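Local coordinates for CELL WALL surface anchor family protein (Streptococcus pneumoniae, PDB 2WW8), which probably attaches the pneumococcal pilus to host cells as its adhesin, through a metal-binding domain resembling the A domains of integrins and von Willebrand factor, at residues S236-N239 against I240-K243; V569-T572 against T573-L576. One frame throughout, in Å; residues are numbered along the deposited sequence.

Contact 1 of 2, residues S236-N239 against I240-K243. With MG (magnesium ion), chain B.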
ATOM      1  N   SER A 236       6.126  36.476  23.832  1.00 13.43           N
ATOM      2  CA  SER A 236       5.166  35.773  24.675  1.00 16.08           C
ATOM      3  C   SER A 236       4.685  34.467  24.038  1.00 15.68           C
ATOM      4  O   SER A 236       4.129  33.622  24.733  1.00 13.50           O
ATOM      5  CB  SER A 236       3.928  36.645  24.880  1.00 15.76           C
ATOM      6  OG  SER A 236       3.292  36.972  23.650  1.00 16.31           O
ATOM      7  N   MET A 237       4.820  34.318  22.710  1.00 15.33           N
ATOM      8  CA  MET A 237       4.426  33.025  22.100  1.00 14.04           C
ATOM      9  C   MET A 237       5.425  31.900  22.352  1.00 12.72           C
ATOM     10  O   MET A 237       5.135  30.767  22.053  1.00 12.52           O
ATOM     11  CB  MET A 237       4.192  33.153  20.571  1.00 14.60           C
ATOM     12  CG  MET A 237       3.110  34.167  20.182  1.00 13.53           C
ATOM     13  SD  MET A 237       1.496  33.412  20.472  1.00 17.78           S
ATOM     14  CE  MET A 237       1.371  32.223  19.132  1.00 15.27           C
ATOM     15  N   SER A 238       6.636  32.206  22.808  1.00 10.73           N
ATOM     16  CA  SER A 238       7.629  31.199  23.163  1.00 11.67           C
ATOM     17  C   SER A 238       7.055  29.983  23.884  1.00 12.96           C
ATOM     18  O   SER A 238       6.296  30.127  24.857  1.00 12.81           O
ATOM     19  CB  SER A 238       8.655  31.887  24.092  1.00 12.29           C
ATOM     20  OG  SER A 238       9.388  30.896  24.769  1.00 16.84           O
ATOM     21  N   ASN A 239       7.430  28.780  23.457  1.00 12.37           N
ATOM     22  CA  ASN A 239       6.689  27.572  23.807  1.00 13.91           C
ATOM     23  C   ASN A 239       6.748  27.299  25.331  1.00 15.67           C
ATOM     24  O   ASN A 239       5.786  26.766  25.940  1.00 12.16           O
ATOM     25  CB  ASN A 239       7.290  26.403  23.017  1.00 12.57           C
ATOM     26  CG  ASN A 239       6.765  26.364  21.583  1.00 18.70           C
ATOM     27  OD1 ASN A 239       5.615  26.708  21.350  1.00 18.38           O
ATOM     28  ND2 ASN A 239       7.595  26.007  20.628  1.00 13.51           N
ATOM     29  N   ILE A 240       7.903  27.646  25.927  1.00 16.39           N
ATOM     30  CA  ILE A 240       8.129  27.306  27.334  1.00 16.97           C
ATOM     31  C   ILE A 240       7.443  28.404  28.153  1.00 16.64           C
ATOM     32  O   ILE A 240       7.158  28.177  29.321  1.00 16.75           O
ATOM     33  CB  ILE A 240       9.625  27.151  27.721  1.00 18.52           C
ATOM     34  CG1 ILE A 240      10.408  28.455  27.504  1.00 20.16           C
ATOM     35  CG2 ILE A 240      10.256  25.932  27.012  1.00 19.33           C
ATOM     36  CD1 ILE A 240      11.801  28.373  28.236  1.00 26.32           C
ATOM     37  N   ARG A 241       7.101  29.556  27.563  1.00 16.26           N
ATOM     38  CA  ARG A 241       6.461  30.579  28.402  1.00 15.76           C
ATOM     39  C   ARG A 241       5.046  30.193  28.814  1.00 15.32           C
ATOM     40  O   ARG A 241       4.476  29.219  28.287  1.00 13.62           O
ATOM     41  CB  ARG A 241       6.505  31.984  27.830  1.00 15.26           C
ATOM     42  CG  ARG A 241       7.927  32.620  27.837  1.00 20.16           C
ATOM     43  CD  ARG A 241       7.906  34.160  27.501  1.00 26.58           C
ATOM     44  NE  ARG A 241       8.882  34.525  26.457  1.00 34.37           N
ATOM     45  CZ  ARG A 241      10.170  34.840  26.596  1.00 30.63           C
ATOM     46  NH1 ARG A 241      10.746  34.926  27.773  1.00 29.31           N
ATOM     47  NH2 ARG A 241      10.899  35.076  25.513  1.00 32.18           N
ATOM     48  N   ASN A 242       4.469  30.986  29.720  1.00 14.37           N
ATOM     49  CA  ASN A 242       3.059  30.813  30.080  1.00 14.61           C
ATOM     50  C   ASN A 242       2.799  29.445  30.682  1.00 14.48           C
ATOM     51  O   ASN A 242       1.782  28.809  30.327  1.00 14.66           O
ATOM     52  CB  ASN A 242       2.132  31.084  28.883  1.00 13.53           C
ATOM     53  CG  ASN A 242       2.573  32.312  28.110  1.00 13.69           C
ATOM     54  OD1 ASN A 242       2.501  33.410  28.645  1.00 14.52           O
ATOM     55  ND2 ASN A 242       3.025  32.139  26.870  1.00 12.04           N
ATOM     56  N   LYS A 243       3.737  28.992  31.528  1.00 13.76           N
ATOM     57  CA  LYS A 243       3.711  27.630  32.101  1.00 15.71           C
ATOM     58  C   LYS A 243       3.806  26.555  31.017  1.00 15.51           C
ATOM     59  O   LYS A 243       3.026  25.584  30.978  1.00 12.95           O
ATOM     60  CB  LYS A 243       2.463  27.439  32.994  1.00 17.26           C
ATOM     61  CG  LYS A 243       2.344  28.528  34.088  1.00 23.62           C
ATOM     62  CD  LYS A 243       1.236  28.154  35.089  1.00 36.71           C
ATOM     63  CE  LYS A 243       1.118  29.164  36.227  1.00 42.13           C
ATOM     64  NZ  LYS A 243       1.702  28.672  37.538  1.00 45.07           N
TER
HETATM   65 MG    MG B1000       2.376  38.528  22.424  1.00 21.09          MG
HETATM   66  O   HOH W   1       3.792  29.476  25.433  1.00 12.27           O
HETATM   67  O   HOH W   2       3.660  39.893  23.207  1.00 18.96           O
HETATM   68  O   HOH W   3       1.301  39.758  21.130  1.00 16.77           O
HETATM   69  O   HOH W   4       1.270  38.786  24.186  1.00 19.78           O

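Contact 2 of 2, residues V569-T572 against T573-L576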
ATOM      1  N   VAL A 569      -9.130  31.910  23.172  1.00 18.02           N
ATOM      2  CA  VAL A 569      -8.914  30.524  23.590  1.00 16.87           C
ATOM      3  C   VAL A 569      -8.021  30.471  24.822  1.00 19.06           C
ATOM      4  O   VAL A 569      -6.949  31.087  24.871  1.00 18.59           O
ATOM      5  CB  VAL A 569      -8.273  29.804  22.364  1.00 15.45           C
ATOM      6  CG1 VAL A 569      -7.826  28.468  22.678  1.00 14.92           C
ATOM      7  CG2 VAL A 569      -9.250  29.810  21.174  1.00 14.82           C
ATOM      8  N   THR A 570      -8.417  29.703  25.819  1.00 17.84           N
ATOM      9  CA  THR A 570      -7.609  29.638  27.023  1.00 20.79           C
ATOM     10  C   THR A 570      -6.789  28.344  26.992  1.00 19.57           C
ATOM     11  O   THR A 570      -5.692  28.250  27.519  1.00 20.21           O
ATOM     12  CB  THR A 570      -8.583  29.493  28.208  1.00 18.93           C
ATOM     13  OG1 THR A 570      -9.106  30.787  28.461  1.00 25.05           O
ATOM     14  CG2 THR A 570      -7.866  29.015  29.479  1.00 26.85           C
ATOM     15  N   ASP A 571      -7.359  27.321  26.378  1.00 19.75           N
ATOM     16  CA  ASP A 571      -6.671  26.067  26.232  1.00 18.87           C
ATOM     17  C   ASP A 571      -5.988  26.006  24.854  1.00 18.57           C
ATOM     18  O   ASP A 571      -6.646  25.803  23.828  1.00 18.11           O
ATOM     19  CB  ASP A 571      -7.726  24.994  26.424  1.00 19.96           C
ATOM     20  CG  ASP A 571      -7.147  23.596  26.320  1.00 22.95           C
ATOM     21  OD1 ASP A 571      -6.051  23.415  25.730  1.00 25.26           O
ATOM     22  OD2 ASP A 571      -7.798  22.654  26.801  1.00 23.58           O
ATOM     23  N   THR A 572      -4.670  26.162  24.818  1.00 16.68           N
ATOM     24  CA  THR A 572      -3.915  26.186  23.564  1.00 15.88           C
ATOM     25  C   THR A 572      -4.044  24.927  22.692  1.00 14.03           C
ATOM     26  O   THR A 572      -3.679  24.955  21.542  1.00 14.54           O
ATOM     27  CB  THR A 572      -2.409  26.432  23.844  1.00 16.56           C
ATOM     28  OG1 THR A 572      -1.928  25.370  24.691  1.00 17.09           O
ATOM     29  CG2 THR A 572      -2.196  27.802  24.471  1.00 14.90           C
ATOM     30  N   THR A 573      -4.546  23.812  23.209  1.00 13.98           N
ATOM     31  CA  THR A 573      -4.830  22.645  22.380  1.00 14.20           C
ATOM     32  C   THR A 573      -6.128  22.878  21.547  1.00 15.38           C
ATOM     33  O   THR A 573      -6.440  22.048  20.683  1.00 13.25           O
ATOM     34  CB  THR A 573      -4.994  21.302  23.168  1.00 15.40           C
ATOM     35  OG1 THR A 573      -6.152  21.344  24.015  1.00 15.57           O
ATOM     36  CG2 THR A 573      -3.758  20.865  24.016  1.00 11.60           C
ATOM     37  N   LYS A 574      -6.856  23.983  21.755  1.00 13.49           N
ATOM     38  CA  LYS A 574      -8.145  24.246  21.071  1.00 15.09           C
ATOM     39  C   LYS A 574      -8.097  25.393  20.054  1.00 15.00           C
ATOM     40  O   LYS A 574      -9.132  25.852  19.576  1.00 13.78           O
ATOM     41  CB  LYS A 574      -9.277  24.612  22.042  1.00 15.83           C
ATOM     42  CG  LYS A 574      -9.516  23.720  23.262  1.00 20.35           C
ATOM     43  CD  LYS A 574      -9.910  22.367  22.875  1.00 23.01           C
ATOM     44  CE  LYS A 574     -10.346  21.540  24.093  1.00 31.09           C
ATOM     45  NZ  LYS A 574     -11.497  20.736  23.630  1.00 32.94           N
ATOM     46  N   ILE A 575      -6.907  25.910  19.773  1.00 14.89           N
ATOM     47  CA  ILE A 575      -6.763  26.857  18.688  1.00 13.94           C
ATOM     48  C   ILE A 575      -7.272  26.324  17.338  1.00 14.30           C
ATOM     49  O   ILE A 575      -8.092  26.955  16.678  1.00 14.84           O
ATOM     50  CB  ILE A 575      -5.312  27.327  18.583  1.00 14.87           C
ATOM     51  CG1 ILE A 575      -4.863  27.978  19.906  1.00 14.16           C
ATOM     52  CG2 ILE A 575      -5.110  28.270  17.332  1.00 12.63           C
ATOM     53  CD1 ILE A 575      -3.338  27.996  19.995  1.00 13.39           C
ATOM     54  N   LEU A 576      -6.873  25.127  16.926  1.00 14.02           N
ATOM     55  CA  LEU A 576      -7.380  24.588  15.672  1.00 13.63           C
ATOM     56  C   LEU A 576      -8.916  24.473  15.682  1.00 14.27           C
ATOM     57  O   LEU A 576      -9.598  24.881  14.716  1.00 13.75           O
ATOM     58  CB  LEU A 576      -6.711  23.248  15.324  1.00 11.74           C
ATOM     59  CG  LEU A 576      -7.173  22.655  13.985  1.00 15.74           C
ATOM     60  CD1 LEU A 576      -7.067  23.721  12.806  1.00 14.58           C
ATOM     61  CD2 LEU A 576      -6.471  21.324  13.703  1.00 14.73           C
TER
HETATM   62  O   HOH W   5      -4.532  23.762  18.550  1.00 21.50           O

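Contact 1 of 2, residues S236-N239 against I240-K243
Asn242 reaches back over the turn to Ser236: its ND2 donates to Ser236 O at 2.8 Å, meeting that oxygen nearly end-on to the carbonyl (C=O...N 165°) and in the plane of its own amide. The amide's other N-H goes to water 1, 3.1 Å from ND2, so both protons are used and the rotation of the side chain is fixed. Asn242 itself has a left-handed backbone, and its CB points back at Ser236-Asn239. The water sits 2.7 Å from Ser238 O and also within donating distance of Arg241 O. Ser238 O closes a type I beta turn as well, taking Arg241 N at 2.9 Å from well above its carbonyl plane.

On another side of the turn Arg241 lies against Ser238. Its CG leaves beside the backbone N and the chain bends at chi3 (-131°), bringing NE to 3.6 Å from Ser238 CB, with the guanidinium oblique to that carbon. NE is bonded to Asn235 O and NH2 to His345 O, so the group is anchored on backbone carbonyls. Ser238 OG bonds to Asp344 OD1 and lies 3.8 Å from Ile240 CG1, while the Asn239 amide leaves the turn for Glu249 N and Thr340 O.

Ser236 CB points away from the turn, and its OG binds the magnesium ion at 2.2 Å. Three waters are further ligands, and Ser234 and Asp387 complete the shell. By gripping its carbonyl, Asn242 probably steadies the backbone of this ligand residue from the second shell. Two serines spaced two apart, just after strand 225-232, an inner strand of the parallel sheet, and an aspartate from another loop are the direct protein ligands of a metal-ion-dependent adhesion site (MIDAS) in a von Willebrand factor A-like domain, with its DxSxS motif.

Contact 2 of 2, residues V569-T572 against T573-L576
Asp571 OD1 is gripped twice by Thr573, by the hydroxyl OG1 at 2.7 Å and by the backbone N at 3.0 Å. Both donors come from the same face of the carboxylate: N arrives on the anti side, OG1 from farther above the plane. Thr573 places its hydroxyl there by setting OG1 between its own N and carbonyl carbon (chi1 66°). The N-H...OD1 link, from one residue's side chain to the backbone two residues on, is an Asx turn. Superposed on it is a beta turn, in which Lys574 N donates to Asp571 O at 2.8 Å.

Lys574 lays its CG 3.9 Å from Asp571 CB. Its NZ stays 5.2 Å from Asp571 OD2, too far for a salt bridge. Deeper in, Val569 CG1 meets Ile575 CG1 at 4.1 Å, an apolar contact between the end of strand 566-569 and the first turn of helix 575-583. Ile575 CD1 comes to 3.4 Å from Thr572 O; a water accepts from Leu576 N and donates weakly to that same oxygen.

With two donors on one oxygen, the carboxylate is held in rotation and probably favoured in its charged form; Asp571 thereby ties down the bend from which the helix starts.

In the fold
Contacts 1 and 2 each run from a loop after a strand of the same parallel sheet into the start of a helix: contact 1 follows strand 225-232, contact 2 the edge strand 566-569. Their centres are 14 Å apart and their nearest atoms about 6 Å, so they do not touch. Both pack on helix 247-263: Met237, Asn239 and Asn242 within 247-251, and Thr573, Ile575 and Leu576 on Arg250, Ala254 and Ser257. Thr572 OG1 is bonded to Arg250 and to Ala245 O. Contact 1 supplies a ligand to the magnesium ion, whereas the side chain of Thr572 in contact 2 stays about 12 Å from it.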